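PDB 1R0K: 1-deoxy-D-xylulose 5-phosphate reductoisomerase from Zymomonas mobilis, which catalyses the NADPH-dependent rearrangement and reduction of 1-deoxy-D-xylulose 5-phosphate to 2-C-methyl-D-erythritol 4-phosphate, an early step of isoprenoid biosynthesis, using a divalent metal cation. Local coordinates for residues 158-161 and 167-170; 144-149 and 226-231; 178-183 and 194-199. All coordinates share one frame; numbering follows the deposited sequence.

Interaction 1: residues 158-161 and 167-170; sequences QCFP and YVRR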
loop_
_atom_site.group_PDB
_atom_site.type_symbol
_atom_site.label_atom_id
_atom_site.label_comp_id
_atom_site.label_asym_id
_atom_site.label_seq_id
_atom_site.Cartn_x
_atom_site.Cartn_y
_atom_site.Cartn_z
ATOM N N GLN B 158 -1.251 6.767 -4.408
ATOM C CA GLN B 158 -0.932 5.382 -4.764
ATOM C C GLN B 158 -1.713 4.348 -3.949
ATOM O O GLN B 158 -1.773 3.184 -4.319
ATOM C CB GLN B 158 0.571 5.115 -4.608
ATOM C CG GLN B 158 1.444 5.862 -5.621
ATOM C CD GLN B 158 2.888 5.389 -5.627
ATOM O OE1 GLN B 158 3.158 4.188 -5.588
ATOM N NE2 GLN B 158 3.827 6.334 -5.697
ATOM N N CYS B 159 -2.307 4.781 -2.843
ATOM C CA CYS B 159 -3.074 3.894 -1.971
ATOM C C CYS B 159 -4.566 4.236 -1.951
ATOM O O CYS B 159 -5.333 3.603 -1.227
ATOM C CB CYS B 159 -2.552 3.995 -0.534
ATOM S SG CYS B 159 -0.795 3.634 -0.321
ATOM N N PHE B 160 -4.962 5.223 -2.747
ATOM C CA PHE B 160 -6.342 5.723 -2.800
ATOM C C PHE B 160 -7.262 5.049 -3.819
ATOM O O PHE B 160 -6.862 4.771 -4.945
ATOM C CB PHE B 160 -6.302 7.233 -3.087
ATOM C CG PHE B 160 -7.604 7.945 -2.840
ATOM C CD1 PHE B 160 -7.950 8.362 -1.559
ATOM C CD2 PHE B 160 -8.486 8.202 -3.891
ATOM C CE1 PHE B 160 -9.160 9.030 -1.320
ATOM C CE2 PHE B 160 -9.697 8.867 -3.666
ATOM C CZ PHE B 160 -10.035 9.282 -2.374
ATOM N N PRO B 161 -8.522 4.788 -3.437
ATOM C CA PRO B 161 -9.457 4.152 -4.372
ATOM C C PRO B 161 -10.071 5.212 -5.288
ATOM O O PRO B 161 -11.144 5.745 -5.009
ATOM C CB PRO B 161 -10.491 3.528 -3.444
ATOM C CG PRO B 161 -10.595 4.560 -2.354
ATOM C CD PRO B 161 -9.129 4.931 -2.100
ATOM N N TYR B 167 -15.024 4.147 -0.315
ATOM C CA TYR B 167 -14.358 2.992 0.284
ATOM C C TYR B 167 -13.364 3.411 1.356
ATOM O O TYR B 167 -12.854 2.576 2.107
ATOM C CB TYR B 167 -13.615 2.177 -0.778
ATOM C CG TYR B 167 -14.499 1.504 -1.807
ATOM C CD1 TYR B 167 -15.879 1.401 -1.621
ATOM C CD2 TYR B 167 -13.945 0.939 -2.956
ATOM C CE1 TYR B 167 -16.685 0.750 -2.557
ATOM C CE2 TYR B 167 -14.738 0.288 -3.895
ATOM C CZ TYR B 167 -16.104 0.196 -3.690
ATOM O OH TYR B 167 -16.884 -0.458 -4.622
ATOM N N VAL B 168 -13.077 4.705 1.425
ATOM C CA VAL B 168 -12.128 5.210 2.406
ATOM C C VAL B 168 -12.734 5.409 3.795
ATOM O O VAL B 168 -13.770 6.058 3.941
ATOM C CB VAL B 168 -11.520 6.573 1.961
ATOM C CG1 VAL B 168 -10.636 7.145 3.078
ATOM C CG2 VAL B 168 -10.709 6.395 0.693
ATOM N N ARG B 169 -12.085 4.844 4.809
ATOM C CA ARG B 169 -12.525 5.022 6.187
ATOM C C ARG B 169 -11.722 6.187 6.755
ATOM O O ARG B 169 -12.259 7.046 7.452
ATOM C CB ARG B 169 -12.262 3.772 7.025
ATOM C CG ARG B 169 -12.488 3.993 8.520
ATOM C CD ARG B 169 -12.514 2.677 9.259
ATOM N NE ARG B 169 -13.697 1.903 8.899
ATOM C CZ ARG B 169 -13.706 0.584 8.746
ATOM N NH1 ARG B 169 -12.590 -0.111 8.917
ATOM N NH2 ARG B 169 -14.836 -0.040 8.437
ATOM N N ARG B 170 -10.428 6.210 6.456
ATOM C CA ARG B 170 -9.571 7.291 6.926
ATOM C C ARG B 170 -8.293 7.402 6.103
ATOM O O ARG B 170 -7.826 6.425 5.522
ATOM C CB ARG B 170 -9.198 7.098 8.404
ATOM C CG ARG B 170 -8.411 5.834 8.702
ATOM C CD ARG B 170 -7.737 5.857 10.091
ATOM N NE ARG B 170 -7.242 4.526 10.425
ATOM C CZ ARG B 170 -6.402 4.235 11.415
ATOM N NH1 ARG B 170 -5.920 5.181 12.211
ATOM N NH2 ARG B 170 -6.049 2.975 11.611
#

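Interaction 2: residues 144-149 and 226-231; sequences TTLLPV and FHLFQI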
loop_
_atom_site.group_PDB
_atom_site.type_symbol
_atom_site.label_atom_id
_atom_site.label_comp_id
_atom_site.label_asym_id
_atom_site.label_seq_id
_atom_site.Cartn_x
_atom_site.Cartn_y
_atom_site.Cartn_z
ATOM N N THR B 144 -8.942 17.169 -16.746
ATOM C CA THR B 144 -7.511 17.107 -16.509
ATOM C C THR B 144 -7.125 15.946 -15.598
ATOM O O THR B 144 -7.852 15.597 -14.667
ATOM C CB THR B 144 -7.022 18.403 -15.838
ATOM O OG1 THR B 144 -7.510 19.528 -16.571
ATOM C CG2 THR B 144 -5.496 18.452 -15.788
ATOM N N THR B 145 -5.973 15.346 -15.876
ATOM C CA THR B 145 -5.470 14.278 -15.033
ATOM C C THR B 145 -4.501 14.976 -14.088
ATOM O O THR B 145 -3.417 15.391 -14.500
ATOM C CB THR B 145 -4.707 13.216 -15.834
ATOM O OG1 THR B 145 -5.607 12.569 -16.740
ATOM C CG2 THR B 145 -4.103 12.176 -14.891
ATOM N N LEU B 146 -4.900 15.123 -12.827
ATOM C CA LEU B 146 -4.056 15.795 -11.840
ATOM C C LEU B 146 -3.332 14.783 -10.949
ATOM O O LEU B 146 -3.970 13.987 -10.256
ATOM C CB LEU B 146 -4.914 16.726 -10.976
ATOM C CG LEU B 146 -4.141 17.629 -10.021
ATOM C CD1 LEU B 146 -3.380 18.669 -10.824
ATOM C CD2 LEU B 146 -5.109 18.295 -9.049
ATOM N N LEU B 147 -2.003 14.817 -10.968
ATOM C CA LEU B 147 -1.212 13.890 -10.171
ATOM C C LEU B 147 -0.339 14.655 -9.180
ATOM O O LEU B 147 0.542 15.413 -9.577
ATOM C CB LEU B 147 -0.338 13.036 -11.094
ATOM C CG LEU B 147 -1.104 12.332 -12.221
ATOM C CD1 LEU B 147 -0.127 11.760 -13.250
ATOM C CD2 LEU B 147 -1.988 11.233 -11.630
ATOM N N PRO B 148 -0.582 14.466 -7.871
ATOM C CA PRO B 148 0.190 15.149 -6.824
ATOM C C PRO B 148 1.619 14.619 -6.747
ATOM O O PRO B 148 1.839 13.409 -6.721
ATOM C CB PRO B 148 -0.613 14.858 -5.563
ATOM C CG PRO B 148 -1.156 13.465 -5.842
ATOM C CD PRO B 148 -1.598 13.569 -7.287
ATOM N N VAL B 149 2.575 15.540 -6.683
ATOM C CA VAL B 149 3.992 15.194 -6.653
ATOM C C VAL B 149 4.634 15.022 -5.276
ATOM O O VAL B 149 5.486 14.151 -5.091
ATOM C CB VAL B 149 4.802 16.244 -7.442
ATOM C CG1 VAL B 149 6.302 15.997 -7.282
ATOM C CG2 VAL B 149 4.410 16.185 -8.914
ATOM N N PHE B 226 -7.064 17.614 1.382
ATOM C CA PHE B 226 -8.512 17.750 1.418
ATOM C C PHE B 226 -9.083 18.024 0.025
ATOM O O PHE B 226 -10.105 17.455 -0.354
ATOM C CB PHE B 226 -8.900 18.878 2.376
ATOM C CG PHE B 226 -10.377 19.171 2.405
ATOM C CD1 PHE B 226 -11.273 18.272 2.982
ATOM C CD2 PHE B 226 -10.884 20.329 1.821
ATOM C CE1 PHE B 226 -12.643 18.520 2.974
ATOM C CE2 PHE B 226 -12.250 20.585 1.805
ATOM C CZ PHE B 226 -13.122 19.676 2.379
ATOM N N HIS B 227 -8.424 18.891 -0.737
ATOM C CA HIS B 227 -8.896 19.220 -2.077
ATOM C C HIS B 227 -8.571 18.127 -3.082
ATOM O O HIS B 227 -9.354 17.852 -3.977
ATOM C CB HIS B 227 -8.300 20.548 -2.548
ATOM C CG HIS B 227 -8.943 21.745 -1.924
ATOM N ND1 HIS B 227 -8.348 22.472 -0.913
ATOM C CD2 HIS B 227 -10.145 22.328 -2.150
ATOM C CE1 HIS B 227 -9.157 23.451 -0.546
ATOM N NE2 HIS B 227 -10.253 23.385 -1.280
ATOM N N LEU B 228 -7.414 17.498 -2.927
ATOM C CA LEU B 228 -7.011 16.432 -3.835
ATOM C C LEU B 228 -7.889 15.193 -3.771
ATOM O O LEU B 228 -8.239 14.619 -4.801
ATOM C CB LEU B 228 -5.581 15.992 -3.534
ATOM C CG LEU B 228 -4.420 16.864 -3.997
ATOM C CD1 LEU B 228 -3.143 16.414 -3.294
ATOM C CD2 LEU B 228 -4.281 16.764 -5.509
ATOM N N PHE B 229 -8.242 14.775 -2.564
ATOM C CA PHE B 229 -8.995 13.549 -2.405
ATOM C C PHE B 229 -10.491 13.647 -2.152
ATOM O O PHE B 229 -11.195 12.643 -2.170
ATOM C CB PHE B 229 -8.262 12.696 -1.369
ATOM C CG PHE B 229 -6.817 12.478 -1.734
ATOM C CD1 PHE B 229 -6.484 11.718 -2.855
ATOM C CD2 PHE B 229 -5.801 13.134 -1.049
ATOM C CE1 PHE B 229 -5.159 11.626 -3.296
ATOM C CE2 PHE B 229 -4.471 13.051 -1.480
ATOM C CZ PHE B 229 -4.150 12.299 -2.605
ATOM N N GLN B 230 -10.969 14.861 -1.926
ATOM C CA GLN B 230 -12.398 15.100 -1.763
ATOM C C GLN B 230 -13.176 14.211 -0.795
ATOM O O GLN B 230 -14.294 13.798 -1.100
ATOM C CB GLN B 230 -13.058 15.028 -3.144
ATOM C CG GLN B 230 -12.403 15.929 -4.189
ATOM C CD GLN B 230 -12.827 17.387 -4.076
ATOM O OE1 GLN B 230 -13.959 17.741 -4.408
ATOM N NE2 GLN B 230 -11.920 18.237 -3.604
ATOM N N ILE B 231 -12.598 13.893 0.356
ATOM C CA ILE B 231 -13.326 13.099 1.339
ATOM C C ILE B 231 -13.534 13.998 2.555
ATOM O O ILE B 231 -12.817 14.981 2.733
ATOM C CB ILE B 231 -12.562 11.814 1.773
ATOM C CG1 ILE B 231 -11.279 12.174 2.514
ATOM C CG2 ILE B 231 -12.268 10.938 0.556
ATOM C CD1 ILE B 231 -10.597 10.972 3.141
#

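Interaction 3: residues 178-183 and 194-199; sequences GPFRTT and ERAVQH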
loop_
_atom_site.group_PDB
_atom_site.type_symbol
_atom_site.label_atom_id
_atom_site.label_comp_id
_atom_site.label_asym_id
_atom_site.label_seq_id
_atom_site.Cartn_x
_atom_site.Cartn_y
_atom_site.Cartn_z
ATOM N N GLY B 178 8.835 17.164 12.856
ATOM C CA GLY B 178 9.739 18.296 12.822
ATOM C C GLY B 178 10.862 18.204 13.838
ATOM O O GLY B 178 10.909 17.265 14.627
ATOM N N PRO B 179 11.780 19.179 13.848
ATOM C CA PRO B 179 12.905 19.180 14.787
ATOM C C PRO B 179 12.516 19.348 16.259
ATOM O O PRO B 179 13.293 19.000 17.147
ATOM C CB PRO B 179 13.774 20.328 14.273
ATOM C CG PRO B 179 12.765 21.283 13.729
ATOM C CD PRO B 179 11.827 20.364 12.973
ATOM N N PHE B 180 11.317 19.860 16.521
ATOM C CA PHE B 180 10.882 20.062 17.902
ATOM C C PHE B 180 9.787 19.108 18.339
ATOM O O PHE B 180 8.991 19.423 19.226
ATOM C CB PHE B 180 10.423 21.507 18.096
ATOM C CG PHE B 180 11.479 22.511 17.760
ATOM C CD1 PHE B 180 12.753 22.397 18.305
ATOM C CD2 PHE B 180 11.220 23.549 16.879
ATOM C CE1 PHE B 180 13.759 23.302 17.976
ATOM C CE2 PHE B 180 12.221 24.460 16.543
ATOM C CZ PHE B 180 13.494 24.334 17.094
ATOM N N ARG B 181 9.766 17.931 17.724
ATOM C CA ARG B 181 8.772 16.910 18.033
ATOM C C ARG B 181 8.650 16.611 19.526
ATOM O O ARG B 181 7.555 16.360 20.024
ATOM C CB ARG B 181 9.106 15.608 17.290
ATOM C CG ARG B 181 8.206 14.422 17.658
ATOM C CD ARG B 181 8.576 13.175 16.854
ATOM N NE ARG B 181 9.965 12.763 17.069
ATOM C CZ ARG B 181 10.375 11.946 18.035
ATOM N NH1 ARG B 181 9.506 11.434 18.901
ATOM N NH2 ARG B 181 11.660 11.630 18.130
ATOM N N THR B 182 9.768 16.629 20.240
ATOM C CA THR B 182 9.737 16.327 21.668
ATOM C C THR B 182 10.009 17.536 22.557
ATOM O O THR B 182 10.223 17.389 23.764
ATOM C CB THR B 182 10.764 15.242 22.018
ATOM O OG1 THR B 182 12.083 15.747 21.782
ATOM C CG2 THR B 182 10.539 14.005 21.168
ATOM N N THR B 183 9.997 18.721 21.957
ATOM C CA THR B 183 10.257 19.976 22.668
ATOM C C THR B 183 8.975 20.552 23.265
ATOM O O THR B 183 7.932 20.579 22.611
ATOM C CB THR B 183 10.854 21.031 21.713
ATOM O OG1 THR B 183 12.003 20.483 21.056
ATOM C CG2 THR B 183 11.248 22.290 22.478
ATOM N N GLU B 194 18.256 31.191 14.360
ATOM C CA GLU B 194 19.485 30.476 14.043
ATOM C C GLU B 194 19.375 28.980 14.343
ATOM O O GLU B 194 19.877 28.148 13.584
ATOM C CB GLU B 194 20.664 31.089 14.813
ATOM C CG GLU B 194 21.012 32.502 14.361
ATOM C CD GLU B 194 20.309 33.589 15.162
ATOM O OE1 GLU B 194 19.187 33.355 15.660
ATOM O OE2 GLU B 194 20.883 34.693 15.282
ATOM N N ARG B 195 18.707 28.634 15.438
ATOM C CA ARG B 195 18.555 27.230 15.795
ATOM C C ARG B 195 17.475 26.554 14.963
ATOM O O ARG B 195 17.659 25.432 14.481
ATOM C CB ARG B 195 18.206 27.084 17.278
ATOM C CG ARG B 195 18.674 25.758 17.857
ATOM C CD ARG B 195 17.551 24.865 18.355
ATOM N NE ARG B 195 17.020 25.288 19.646
ATOM C CZ ARG B 195 16.548 24.452 20.567
ATOM N NH1 ARG B 195 16.549 23.147 20.346
ATOM N NH2 ARG B 195 16.055 24.921 21.705
ATOM N N ALA B 196 16.355 27.251 14.789
ATOM C CA ALA B 196 15.209 26.726 14.046
ATOM C C ALA B 196 15.459 26.340 12.592
ATOM O O ALA B 196 14.830 25.418 12.075
ATOM C CB ALA B 196 14.061 27.722 14.113
ATOM N N VAL B 197 16.366 27.036 11.925
ATOM C CA VAL B 197 16.635 26.738 10.522
ATOM C C VAL B 197 17.656 25.626 10.311
ATOM O O VAL B 197 17.849 25.168 9.184
ATOM C CB VAL B 197 17.119 27.990 9.771
ATOM C CG1 VAL B 197 16.063 29.082 9.860
ATOM C CG2 VAL B 197 18.433 28.474 10.359
ATOM N N GLN B 198 18.312 25.199 11.388
ATOM C CA GLN B 198 19.310 24.138 11.293
ATOM C C GLN B 198 18.708 22.843 10.766
ATOM O O GLN B 198 17.638 22.419 11.203
ATOM C CB GLN B 198 19.955 23.884 12.660
ATOM C CG GLN B 198 20.853 25.012 13.143
ATOM C CD GLN B 198 22.052 25.232 12.238
ATOM O OE1 GLN B 198 22.187 24.593 11.191
ATOM N NE2 GLN B 198 22.934 26.145 12.638
ATOM N N HIS B 199 19.404 22.225 9.819
ATOM C CA HIS B 199 18.963 20.969 9.224
ATOM C C HIS B 199 20.205 20.184 8.820
ATOM O O HIS B 199 21.301 20.736 8.772
ATOM C CB HIS B 199 18.088 21.230 7.991
ATOM C CG HIS B 199 18.756 22.060 6.938
ATOM N ND1 HIS B 199 18.911 23.426 7.052
ATOM C CD2 HIS B 199 19.333 21.713 5.763
ATOM C CE1 HIS B 199 19.554 23.884 5.993
ATOM N NE2 HIS B 199 19.823 22.865 5.196
#

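Interaction 1: residues 158-161 and 167-170
V168 meets F160 and P161 through a single methyl group, and this one branch carries most of an entirely apolar contact. CG2 of V168 lies 3.5 Å from CD of P161 and 3.6 Å from CG of P161, while on the aromatic side it stands 3.7 Å from CE1 of F160. With CG1 opposite the backbone N (chi1 174°), the other methyl, CG2, is delivered to the proline and the phenyl ring together. The ring of F160 swings toward the strand because its CG is turned away from the backbone N, chi1 -166°. P161 in turn lays its CD 3.5 Å above one face of the F160 ring, offset toward the rim, so ring, pyrrolidine and valine methyl form a continuous patch. A looser apolar touch extends the patch outward: CG of P161 lies 4.2 Å from CB of Y167, and the proline and tyrosine side chains run alongside each other, pointing opposite ways.

No hydrogen bond joins the two segments; the polar groups look elsewhere. R169 and R170 form a classic beta bulge opposite E251, and both make salt bridges to that glutamate. R169 also pairs with E281 of the second subunit, which brings the bulge to the dimer interface.

The contact closes the short connection from helix 151-159 to strand 168-175, an inner strand of the mixed four-stranded sheet. Strand 246-252 lies beside it, V250 touching V168 and Y252 touching P161 and Y167, while I231, just beyond helix 216-229, packs on both F160 and V168.

Interaction 2: residues 144-149 and 226-231
L228 reaches from its helix with both methyls to the strand, and the forked end of this leucine makes the whole close contact with L146 and P148. CD1 of L228 lies 3.7 Å from CB of P148, and CD2 of L228 is 4.1 Å from the same proline carbon, so both methyls face the same corner of the pyrrolidine ring. CD2 also approaches CD2 of L146, methyl to methyl at 3.9 Å, with the two leucine side chains crossing at about a right angle. Alternation along the strand explains the pairing: L146 and P148 point toward the helix, whereas L147 between them points away. On the helix, CG of L228 lies anti to the carbonyl carbon, chi1 -77°, which sends the two methyls to the strand. CB of L228 sits 3.7 Å above one face of the F229 ring, toward the rim.

No hydrogen bond crosses between 144-149 and 226-231. At the helix end, Q230 leaves helical geometry with positive phi, and its NE2 folds back to donate to O of H227 at 2.6 Å. This bond is bent, with an N-H...O angle of 140°, and NE2 is tilted 25° from the carbonyl plane. A weak backbone bond from N of Q230 to O of F226 marks the last turn.

Strand 145-148 is an outermost strand of the parallel, Rossmann-type nucleotide-binding sheet, hydrogen-bonded to strand 119-122; the contact therefore sets the end of helix 216-229 against the sheet's border. H153 and F157 of helix 151-159 also pack on P148, and V139 of helix 132-142 touches L146.

Interaction 3: residues 178-183 and 194-199
R195 and A196, in 194-199, meet F180. The side chain of R195, bent at chi2 and chi3, brings its guanidinium alongside the phenyl ring: NH1 of R195 is 3.7 Å from CE1 of F180, near the ring plane at its edge. CE1 in turn lies over one face of the guanidinium, and the two planes stand 88° apart, so this is not a cation-pi stack. A salt bridge from NH2 of R195 to E187 holds the charged end. A196 follows, its CA 4.2 Å from CZ of F180 and its CB 4.5 Å from CE2.

F180 is presented by two overlapping type I beta turns, G178 to R181 and F180 to T183, in the loop that leaves strand 168-175. That loop and residues 194-199 belong to the region carrying the predicted substrate site, S212 being about 8 Å from F180, side chain to side chain.

Further along, O of V197 accepts a nearly straight bond from ND1 of H199 (3.0 Å, 174°) that lies in the imidazole plane. It fixes the ring of H199, a residue predicted to bind 1-deoxy-D-xylulose 5-phosphate, and NE2 reaches N of S203.

Interactions 1 and 2 are neighbours, sharing a partly buried apolar patch: CG1 of V168 is 3.8 Å from CD1 of I231, and CZ of F160 is 4.0 Å from CG2 of I231. Strand 145-148 leads directly into helix 151-159, and interaction 1 lies within the long loop closed by interaction 2. Interaction 2 lies nearer the chain's centre (about 12 Å, centre to centre) than interactions 1 and 3 (about 21 Å). Interaction 3 shares that loop but lies across the centre from interaction 2, about 19 Å away at the nearest atoms. Largely buried, it joins a buried phenylalanine to an exposed arginine, whereas the other two are purely apolar. Interaction 1 alone borders the second subunit.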